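Local coordinates for Rho guanyl nucleotide exchange factor (Rom2), putative (Aspergillus fumigatus Af293, PDB 5O51), which probably acts as a guanine-nucleotide exchange factor for Rho-type GTPases, this chain being its CNH domain, a seven-bladed beta-propeller, at residues A[78-83]-A[114-119]; A[86-91]-A[104-109]; A[135-140]-A[178-183]. All blocks are in the same frame, centred on the assembly; numbering follows the deposited sequence.

Interaction 1. Residues A[78-83]-A[114-119]; sequences LVLANK and NFFKAG
Leu78 and Leu80 pack against Phe116 through apolar contacts alone. Leu78 CB lies 3.8 Å from Phe116 CZ, and Leu78 CD1 is 3.9 Å from Phe116 CE1. The two side chains cross obliquely. On the other side of the ring tip, Leu80 CB sits at the ring edge, near its plane, 4.1 Å from Phe116 CE2. The outer rim of the ring is therefore held by two leucines of one strand. Phe116 CB points toward the leucine strand, and a chi1 of 81° stands the ring up between Leu78 and Leu80. Leu78 CD1 also meets Ala118 CB at 4.0 Å.

A second group of contacts involves backbone atoms. The CD2 methyl of Leu80 comes within 3.6 Å of Asn114 O. The same methyl lies 3.9 Å from Phe115 CA. Asn114 and Phe115 together face Val130 as a classic beta bulge.

At the rim of the contact two polar side chains pass loosely, Lys83 CE lying 4.2 Å from Asn114 ND2. Asn114 OD1 is bound by Thr132 N.

No hydrogen bond joins the two segments. Their strands run antiparallel at 173°, but the axes stay 8.5 Å apart, so side chains fill the interval. One polar tie comes from next door: Gln67 NE2 of strand 65-71 bonds to Phe116 O. The two strands belong to successive four-stranded sheets, 76-81 being second from the inside of its blade and 115-120 innermost in the next. Such face-to-face packing of apolar side chains is characteristic of adjoining blades in a beta-propeller.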
loop_
_atom_site.group_PDB
_atom_site.type_symbol
_atom_site.label_atom_id
_atom_site.label_comp_id
_atom_site.label_asym_id
_atom_site.label_seq_id
_atom_site.Cartn_x
_atom_site.Cartn_y
_atom_site.Cartn_z
ATOM N N LEU A 78 5.905 -4.454 11.552
ATOM C CA LEU A 78 4.824 -3.475 11.847
ATOM C C LEU A 78 3.422 -4.041 11.504
ATOM O O LEU A 78 3.160 -4.535 10.352
ATOM C CB LEU A 78 5.055 -2.210 11.064
ATOM C CG LEU A 78 6.454 -1.564 11.195
ATOM C CD1 LEU A 78 6.522 -0.387 10.228
ATOM C CD2 LEU A 78 6.656 -1.101 12.641
ATOM N N VAL A 79 2.539 -4.033 12.514
ATOM C CA VAL A 79 1.220 -4.684 12.410
ATOM C C VAL A 79 0.079 -3.761 12.851
ATOM O O VAL A 79 0.073 -3.296 13.973
ATOM C CB VAL A 79 1.207 -5.952 13.274
ATOM C CG1 VAL A 79 -0.175 -6.607 13.315
ATOM C CG2 VAL A 79 2.257 -6.937 12.740
ATOM N N LEU A 80 -0.911 -3.556 11.979
ATOM C CA LEU A 80 -2.140 -2.840 12.284
ATOM C C LEU A 80 -3.281 -3.882 12.449
ATOM O O LEU A 80 -3.673 -4.503 11.477
ATOM C CB LEU A 80 -2.469 -1.847 11.210
ATOM C CG LEU A 80 -3.736 -0.987 11.407
ATOM C CD1 LEU A 80 -3.664 -0.223 12.714
ATOM C CD2 LEU A 80 -3.926 -0.002 10.260
ATOM N N ALA A 81 -3.749 -4.098 13.708
ATOM C CA ALA A 81 -4.703 -5.161 14.094
ATOM C C ALA A 81 -5.818 -4.523 14.926
ATOM O O ALA A 81 -5.568 -3.929 15.995
ATOM C CB ALA A 81 -4.027 -6.243 14.902
ATOM N N ASN A 82 -7.019 -4.559 14.383
ATOM C CA ASN A 82 -8.184 -3.958 15.040
ATOM C C ASN A 82 -7.871 -2.564 15.533
ATOM O O ASN A 82 -8.033 -2.236 16.730
ATOM C CB ASN A 82 -8.642 -4.859 16.172
ATOM C CG ASN A 82 -10.108 -4.618 16.560
ATOM O OD1 ASN A 82 -10.893 -4.053 15.812
ATOM N ND2 ASN A 82 -10.465 -5.081 17.735
ATOM N N LYS A 83 -7.317 -1.791 14.599
ATOM C CA LYS A 83 -6.990 -0.353 14.737
ATOM C C LYS A 83 -5.869 0.012 15.665
ATOM O O LYS A 83 -5.587 1.196 15.864
ATOM C CB LYS A 83 -8.242 0.466 15.026
ATOM C CG LYS A 83 -9.306 0.177 13.985
ATOM C CD LYS A 83 -10.539 0.998 14.270
ATOM C CE LYS A 83 -11.484 0.949 13.078
ATOM N NZ LYS A 83 -12.861 1.324 13.491
ATOM N N ASN A 114 -6.190 4.212 11.528
ATOM C CA ASN A 114 -6.861 3.700 10.342
ATOM C C ASN A 114 -5.917 3.169 9.235
ATOM O O ASN A 114 -6.272 2.229 8.586
ATOM C CB ASN A 114 -7.795 4.807 9.806
ATOM C CG ASN A 114 -8.808 5.222 10.866
ATOM O OD1 ASN A 114 -8.707 6.294 11.483
ATOM N ND2 ASN A 114 -9.704 4.288 11.187
ATOM N N PHE A 115 -4.773 3.809 8.989
ATOM C CA PHE A 115 -3.699 3.265 8.125
ATOM C C PHE A 115 -2.335 3.800 8.536
ATOM O O PHE A 115 -2.234 4.634 9.461
ATOM C CB PHE A 115 -3.953 3.396 6.594
ATOM C CG PHE A 115 -4.100 4.806 6.064
ATOM C CD1 PHE A 115 -5.344 5.432 6.058
ATOM C CD2 PHE A 115 -3.043 5.456 5.455
ATOM C CE1 PHE A 115 -5.506 6.707 5.530
ATOM C CE2 PHE A 115 -3.193 6.730 4.916
ATOM C CZ PHE A 115 -4.424 7.359 4.951
ATOM N N PHE A 116 -1.284 3.217 7.952
ATOM C CA PHE A 116 0.065 3.684 8.154
ATOM C C PHE A 116 0.960 3.585 6.920
ATOM O O PHE A 116 0.648 2.884 5.977
ATOM C CB PHE A 116 0.669 2.977 9.338
ATOM C CG PHE A 116 1.205 1.579 9.063
ATOM C CD1 PHE A 116 2.518 1.386 8.648
ATOM C CD2 PHE A 116 0.417 0.450 9.322
ATOM C CE1 PHE A 116 3.033 0.108 8.463
ATOM C CE2 PHE A 116 0.932 -0.829 9.145
ATOM C CZ PHE A 116 2.263 -0.995 8.728
ATOM N N LYS A 117 2.112 4.245 6.981
ATOM C CA LYS A 117 3.126 4.169 5.945
ATOM C C LYS A 117 4.557 4.330 6.520
ATOM O O LYS A 117 4.854 5.255 7.279
ATOM C CB LYS A 117 2.832 5.241 4.922
ATOM C CG LYS A 117 3.752 5.223 3.727
ATOM C CD LYS A 117 3.316 4.173 2.748
ATOM C CE LYS A 117 4.381 3.913 1.689
ATOM N NZ LYS A 117 4.876 5.169 1.070
ATOM N N ALA A 118 5.426 3.402 6.160
ATOM C CA ALA A 118 6.832 3.427 6.570
ATOM C C ALA A 118 7.660 3.679 5.352
ATOM O O ALA A 118 7.641 2.855 4.421
ATOM C CB ALA A 118 7.248 2.091 7.151
ATOM N N GLY A 119 8.400 4.785 5.362
ATOM C CA GLY A 119 9.356 5.070 4.300
ATOM C C GLY A 119 10.555 5.851 4.761
ATOM O O GLY A 119 10.579 6.395 5.872
#

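Interaction 2. Residues A[86-91]-A[104-109]; sequences SSYPME and KRPKKI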
loop_
_atom_site.group_PDB
_atom_site.type_symbol
_atom_site.label_atom_id
_atom_site.label_comp_id
_atom_site.label_asym_id
_atom_site.label_seq_id
_atom_site.Cartn_x
_atom_site.Cartn_y
_atom_site.Cartn_z
ATOM N N SER A 86 1.280 -1.741 16.174
ATOM C CA SER A 86 2.303 -2.287 17.077
ATOM C C SER A 86 3.533 -2.790 16.335
ATOM O O SER A 86 3.445 -3.217 15.191
ATOM C CB SER A 86 1.786 -3.512 17.924
ATOM O OG SER A 86 0.445 -3.417 18.411
ATOM N N SER A 87 4.643 -2.883 17.044
ATOM C CA SER A 87 5.822 -3.493 16.521
ATOM C C SER A 87 6.077 -4.851 17.164
ATOM O O SER A 87 5.669 -5.126 18.293
ATOM C CB SER A 87 7.013 -2.579 16.753
ATOM O OG SER A 87 7.438 -2.679 18.105
ATOM N N TYR A 88 6.735 -5.729 16.434
ATOM C CA TYR A 88 7.276 -6.963 17.003
ATOM C C TYR A 88 8.716 -7.096 16.504
ATOM O O TYR A 88 9.018 -6.732 15.360
ATOM C CB TYR A 88 6.527 -8.174 16.505
ATOM C CG TYR A 88 5.108 -8.316 16.893
ATOM C CD1 TYR A 88 4.127 -7.594 16.247
ATOM C CD2 TYR A 88 4.708 -9.262 17.874
ATOM C CE1 TYR A 88 2.792 -7.766 16.546
ATOM C CE2 TYR A 88 3.368 -9.384 18.243
ATOM C CZ TYR A 88 2.433 -8.612 17.554
ATOM O OH TYR A 88 1.112 -8.708 17.825
ATOM N N PRO A 89 9.596 -7.697 17.297
ATOM C CA PRO A 89 10.872 -7.991 16.655
ATOM C C PRO A 89 10.737 -9.120 15.616
ATOM O O PRO A 89 9.916 -10.027 15.756
ATOM C CB PRO A 89 11.784 -8.409 17.830
ATOM C CG PRO A 89 10.876 -8.902 18.892
ATOM C CD PRO A 89 9.512 -8.249 18.671
ATOM N N MET A 90 11.569 -9.055 14.597
ATOM C CA MET A 90 11.520 -10.048 13.511
ATOM C C MET A 90 11.799 -11.467 13.942
ATOM O O MET A 90 11.353 -12.434 13.306
ATOM C CB MET A 90 12.514 -9.675 12.381
ATOM C CG MET A 90 11.961 -10.044 11.016
ATOM S SD MET A 90 10.823 -8.769 10.405
ATOM C CE MET A 90 12.077 -7.669 9.748
ATOM N N GLU A 91 12.543 -11.629 15.020
ATOM C CA GLU A 91 12.686 -12.973 15.576
ATOM C C GLU A 91 11.339 -13.614 16.005
ATOM O O GLU A 91 11.244 -14.849 15.987
ATOM C CB GLU A 91 13.749 -13.007 16.685
ATOM C CG GLU A 91 13.471 -12.096 17.860
ATOM C CD GLU A 91 14.635 -11.957 18.848
ATOM O OE1 GLU A 91 15.603 -12.759 18.787
ATOM O OE2 GLU A 91 14.553 -11.036 19.708
ATOM N N LYS A 104 7.364 -12.793 20.743
ATOM C CA LYS A 104 5.985 -12.603 20.249
ATOM C C LYS A 104 5.211 -11.590 21.061
ATOM O O LYS A 104 4.027 -11.429 20.859
ATOM C CB LYS A 104 5.232 -13.931 20.170
ATOM C CG LYS A 104 5.975 -14.965 19.302
ATOM C CD LYS A 104 5.177 -16.215 19.128
ATOM C CE LYS A 104 5.962 -17.300 18.374
ATOM N NZ LYS A 104 5.806 -17.043 16.920
ATOM N N ARG A 105 5.870 -10.861 21.953
ATOM C CA ARG A 105 5.157 -9.761 22.690
ATOM C C ARG A 105 5.007 -8.457 21.872
ATOM O O ARG A 105 5.986 -7.969 21.331
ATOM C CB ARG A 105 5.878 -9.457 24.009
ATOM C CG ARG A 105 4.965 -8.871 25.094
ATOM C CD ARG A 105 5.531 -9.144 26.488
ATOM N NE ARG A 105 5.505 -10.574 26.817
ATOM C CZ ARG A 105 5.990 -11.113 27.935
ATOM N NH1 ARG A 105 6.557 -10.345 28.861
ATOM N NH2 ARG A 105 5.902 -12.433 28.125
ATOM N N PRO A 106 3.790 -7.910 21.760
ATOM C CA PRO A 106 3.716 -6.648 21.005
ATOM C C PRO A 106 4.154 -5.443 21.776
ATOM O O PRO A 106 3.920 -5.384 22.946
ATOM C CB PRO A 106 2.224 -6.510 20.664
ATOM C CG PRO A 106 1.534 -7.353 21.691
ATOM C CD PRO A 106 2.456 -8.540 21.859
ATOM N N LYS A 107 4.754 -4.478 21.084
ATOM C CA LYS A 107 4.972 -3.151 21.595
ATOM C C LYS A 107 3.952 -2.181 20.946
ATOM O O LYS A 107 3.989 -1.924 19.737
ATOM C CB LYS A 107 6.418 -2.802 21.336
ATOM C CG LYS A 107 6.922 -1.593 22.073
ATOM C CD LYS A 107 8.426 -1.706 22.342
ATOM C CE LYS A 107 9.082 -0.324 22.468
ATOM N NZ LYS A 107 8.362 0.617 23.392
ATOM N N LYS A 108 3.009 -1.659 21.733
ATOM C CA LYS A 108 2.054 -0.626 21.248
ATOM C C LYS A 108 2.721 0.648 20.716
ATOM O O LYS A 108 3.595 1.204 21.358
ATOM C CB LYS A 108 1.128 -0.228 22.374
ATOM C CG LYS A 108 -0.039 0.605 21.916
ATOM C CD LYS A 108 -1.011 0.767 23.076
ATOM C CE LYS A 108 -2.298 1.456 22.659
ATOM N NZ LYS A 108 -3.096 1.997 23.805
ATOM N N ILE A 109 2.352 1.091 19.526
ATOM C CA ILE A 109 2.938 2.325 19.000
ATOM C C ILE A 109 1.877 3.396 19.096
ATOM O O ILE A 109 2.132 4.449 19.617
ATOM C CB ILE A 109 3.448 2.220 17.555
ATOM C CG1 ILE A 109 4.555 1.169 17.448
ATOM C CG2 ILE A 109 3.977 3.583 17.071
ATOM C CD1 ILE A 109 4.650 0.598 16.053
#
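Ser87 and Lys107 form an antiparallel hydrogen-bonded pair that joins the two outer strands of a propeller blade. Ser87 N donates to Lys107 O at 2.9 Å. Lys107 N donates back to Ser87 O at 3.0 Å. Next along, Ser86 and Lys108 make a non-hydrogen-bonded pair. Lys107 O also receives a CA-H...O contact from Ser86 CA at 3.2 Å, so two neighbouring residues converge on one carbonyl.

Ser87 and Lys107 point to the same face of the sheet. On that face the Ser87 hydroxyl is swung over its own backbone (chi1 78°), which brings OG alongside Lys107 CB at 3.4 Å. Strand 107-110 is the outermost of four in this blade, and strand 84-89 pairs on its other edge with 76-81. The chain turns a corner at Ile109. There Ile109 CD1 touches the peptide between Ser86 and Ser87, 3.6 Å from Ser87 N.

Opposite Tyr88 the partner is no longer strand, and the pairing gives way to packing on the Tyr88 ring. Tyr88 and Pro106 lie side by side and point the same way. Pro106 CA is 3.9 Å above one face of the Tyr88 ring, offset toward the rim, and Pro106 CB is 3.8 Å from Tyr88 CZ. Lys104 O meets the ring at its edge, 3.4 Å from Tyr88 CE2. Leu60, on the outermost strand of the preceding blade, touches both Tyr88 and Lys104, while Lys104 NZ bonds to Val59 O and Ala92 O.

Interaction 3. Residues A[135-140]-A[178-183]; sequences LSSTIK and AESSSI
Ser137 OG donates a short hydrogen bond to Ala178 O, 2.7 Å long. The donor lies in the carbonyl plane, with a C=O...OG angle of 155°. The same hydroxyl oxygen accepts a bond from Ser180 OG at 2.9 Å. Thr132 OG1, on strand 125-132, binds Ser137 OG as well, so three partners grip one buried hydroxyl. Thr132 OG1 is in turn bonded to Ser180 N and so links both segments from a third strand. In Ser137 OG is turned back beside its own amide N (chi1 -68°), and Ser180 has nearly the same torsion (chi1 -67°). Both CB atoms point toward the other segment, and with these torsions the oxygens meet between the backbones.

The backbones are closest just before the two strands begin. CA of Ser136 lies 4.2 Å from CA of Ala178, and Ser136 C is 3.4 Å from Ala178 O. Leu135 O approaches Ala178 N at 3.4 Å, but the angle is too poor for a hydrogen bond. Strand 137-143 is third from the inside in one propeller blade, and strand 180-186 is innermost in the next. Residues 178 and 179 lie on the link that carries the chain inward from the outermost strand, 169-176. Glu179 already pairs by backbone with Ala195 of the new blade.

Beyond the serines the contact becomes apolar and loose. Ile139 CG1 meets Ile183 CD1 at 4.4 Å. Each isoleucine also packs within its own blade. Ile139 rests on Val130 and Ile176, and Ile183 on Leu190 and Val192. Between Ser180 and Ile183 the strand carries a classic beta bulge, with Ser181 and Ser182 both facing Gly193.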
loop_
_atom_site.group_PDB
_atom_site.type_symbol
_atom_site.label_atom_id
_atom_site.label_comp_id
_atom_site.label_asym_id
_atom_site.label_seq_id
_atom_site.Cartn_x
_atom_site.Cartn_y
_atom_site.Cartn_z
ATOM N N LEU A 135 -14.602 14.454 7.719
ATOM C CA LEU A 135 -14.334 15.454 8.776
ATOM C C LEU A 135 -12.849 15.813 8.688
ATOM O O LEU A 135 -12.493 16.821 8.089
ATOM C CB LEU A 135 -14.742 14.980 10.210
ATOM C CG LEU A 135 -14.467 15.805 11.488
ATOM C CD1 LEU A 135 -15.754 16.062 12.269
ATOM C CD2 LEU A 135 -13.427 15.149 12.392
ATOM N N SER A 136 -11.974 14.958 9.215
ATOM C CA SER A 136 -10.569 15.323 9.345
ATOM C C SER A 136 -9.631 14.112 9.462
ATOM O O SER A 136 -10.080 12.948 9.435
ATOM C CB SER A 136 -10.396 16.272 10.557
ATOM O OG SER A 136 -10.076 15.571 11.752
ATOM N N SER A 137 -8.340 14.428 9.630
ATOM C CA SER A 137 -7.275 13.450 9.650
ATOM C C SER A 137 -6.163 13.903 10.591
ATOM O O SER A 137 -5.768 15.047 10.578
ATOM C CB SER A 137 -6.727 13.228 8.205
ATOM O OG SER A 137 -7.680 12.573 7.328
ATOM N N THR A 138 -5.640 12.997 11.398
ATOM C CA THR A 138 -4.543 13.314 12.309
ATOM C C THR A 138 -3.377 12.416 11.956
ATOM O O THR A 138 -3.548 11.185 11.917
ATOM C CB THR A 138 -4.941 13.025 13.746
ATOM O OG1 THR A 138 -6.119 13.779 14.055
ATOM C CG2 THR A 138 -3.770 13.339 14.718
ATOM N N ILE A 139 -2.211 13.022 11.721
ATOM C CA ILE A 139 -1.040 12.294 11.285
ATOM C C ILE A 139 0.060 12.322 12.340
ATOM O O ILE A 139 0.503 13.395 12.724
ATOM C CB ILE A 139 -0.453 12.901 9.997
ATOM C CG1 ILE A 139 -1.377 12.674 8.797
ATOM C CG2 ILE A 139 0.898 12.280 9.707
ATOM C CD1 ILE A 139 -2.256 13.847 8.477
ATOM N N LYS A 140 0.583 11.150 12.708
ATOM C CA LYS A 140 1.680 11.049 13.661
ATOM C C LYS A 140 2.877 10.381 13.020
ATOM O O LYS A 140 2.722 9.449 12.228
ATOM C CB LYS A 140 1.262 10.270 14.883
ATOM C CG LYS A 140 0.301 10.988 15.794
ATOM C CD LYS A 140 0.517 10.548 17.240
ATOM C CE LYS A 140 -0.649 10.945 18.135
ATOM N NZ LYS A 140 -0.996 9.865 19.101
ATOM N N ALA A 178 -9.627 17.283 6.345
ATOM C CA ALA A 178 -10.297 16.439 5.325
ATOM C C ALA A 178 -10.078 14.909 5.512
ATOM O O ALA A 178 -9.101 14.463 6.119
ATOM C CB ALA A 178 -9.855 16.852 3.936
ATOM N N GLU A 179 -10.993 14.123 4.956
ATOM C CA GLU A 179 -10.834 12.663 4.868
ATOM C C GLU A 179 -9.627 12.284 3.961
ATOM O O GLU A 179 -9.558 12.750 2.811
ATOM C CB GLU A 179 -12.122 12.026 4.319
ATOM C CG GLU A 179 -12.186 10.495 4.437
ATOM C CD GLU A 179 -13.476 9.889 3.896
ATOM O OE1 GLU A 179 -13.995 10.370 2.862
ATOM O OE2 GLU A 179 -13.972 8.915 4.506
ATOM N N SER A 180 -8.710 11.449 4.486
ATOM C CA SER A 180 -7.480 11.029 3.761
ATOM C C SER A 180 -7.523 9.588 3.253
ATOM O O SER A 180 -7.782 8.686 4.034
ATOM C CB SER A 180 -6.261 11.176 4.642
ATOM O OG SER A 180 -6.017 12.526 4.912
ATOM N N SER A 181 -7.268 9.418 1.944
ATOM C CA SER A 181 -7.104 8.112 1.254
ATOM C C SER A 181 -5.700 7.504 1.407
ATOM O O SER A 181 -5.585 6.313 1.582
ATOM C CB SER A 181 -7.339 8.242 -0.256
ATOM O OG SER A 181 -8.619 8.744 -0.585
ATOM N N SER A 182 -4.640 8.308 1.336
ATOM C CA SER A 182 -3.289 7.762 1.239
ATOM C C SER A 182 -2.173 8.704 1.705
ATOM O O SER A 182 -2.371 9.888 1.858
ATOM C CB SER A 182 -3.042 7.423 -0.212
ATOM O OG SER A 182 -3.075 8.574 -1.032
ATOM N N ILE A 183 -0.976 8.172 1.849
ATOM C CA ILE A 183 0.178 8.991 2.197
ATOM C C ILE A 183 1.505 8.560 1.542
ATOM O O ILE A 183 1.819 7.406 1.449
ATOM C CB ILE A 183 0.287 9.103 3.750
ATOM C CG1 ILE A 183 1.056 10.343 4.154
ATOM C CG2 ILE A 183 0.908 7.847 4.364
ATOM C CD1 ILE A 183 0.841 10.708 5.605
#

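Overall arrangement
From the N terminus, residues 78-83 open interaction 1. Interaction 2 is nested inside it: 86-91 and 104-109 close a loop of 12 residues within one blade. The chain then enters the next blade at 114-119 and closes interaction 1. Interaction 3, between 135-140 and 178-183, follows in series, where the chain passes from the blade of 115-120 to the one after it. Interactions 1 and 3 each join successive blades, while interaction 2 lies within a single sheet. Val79 N probably bonds to Ser86 O, joining interactions 1 and 2. Lys117 and Phe115 pack on residues 180-183, joining interactions 1 and 3. Interactions 2 and 3 do not touch.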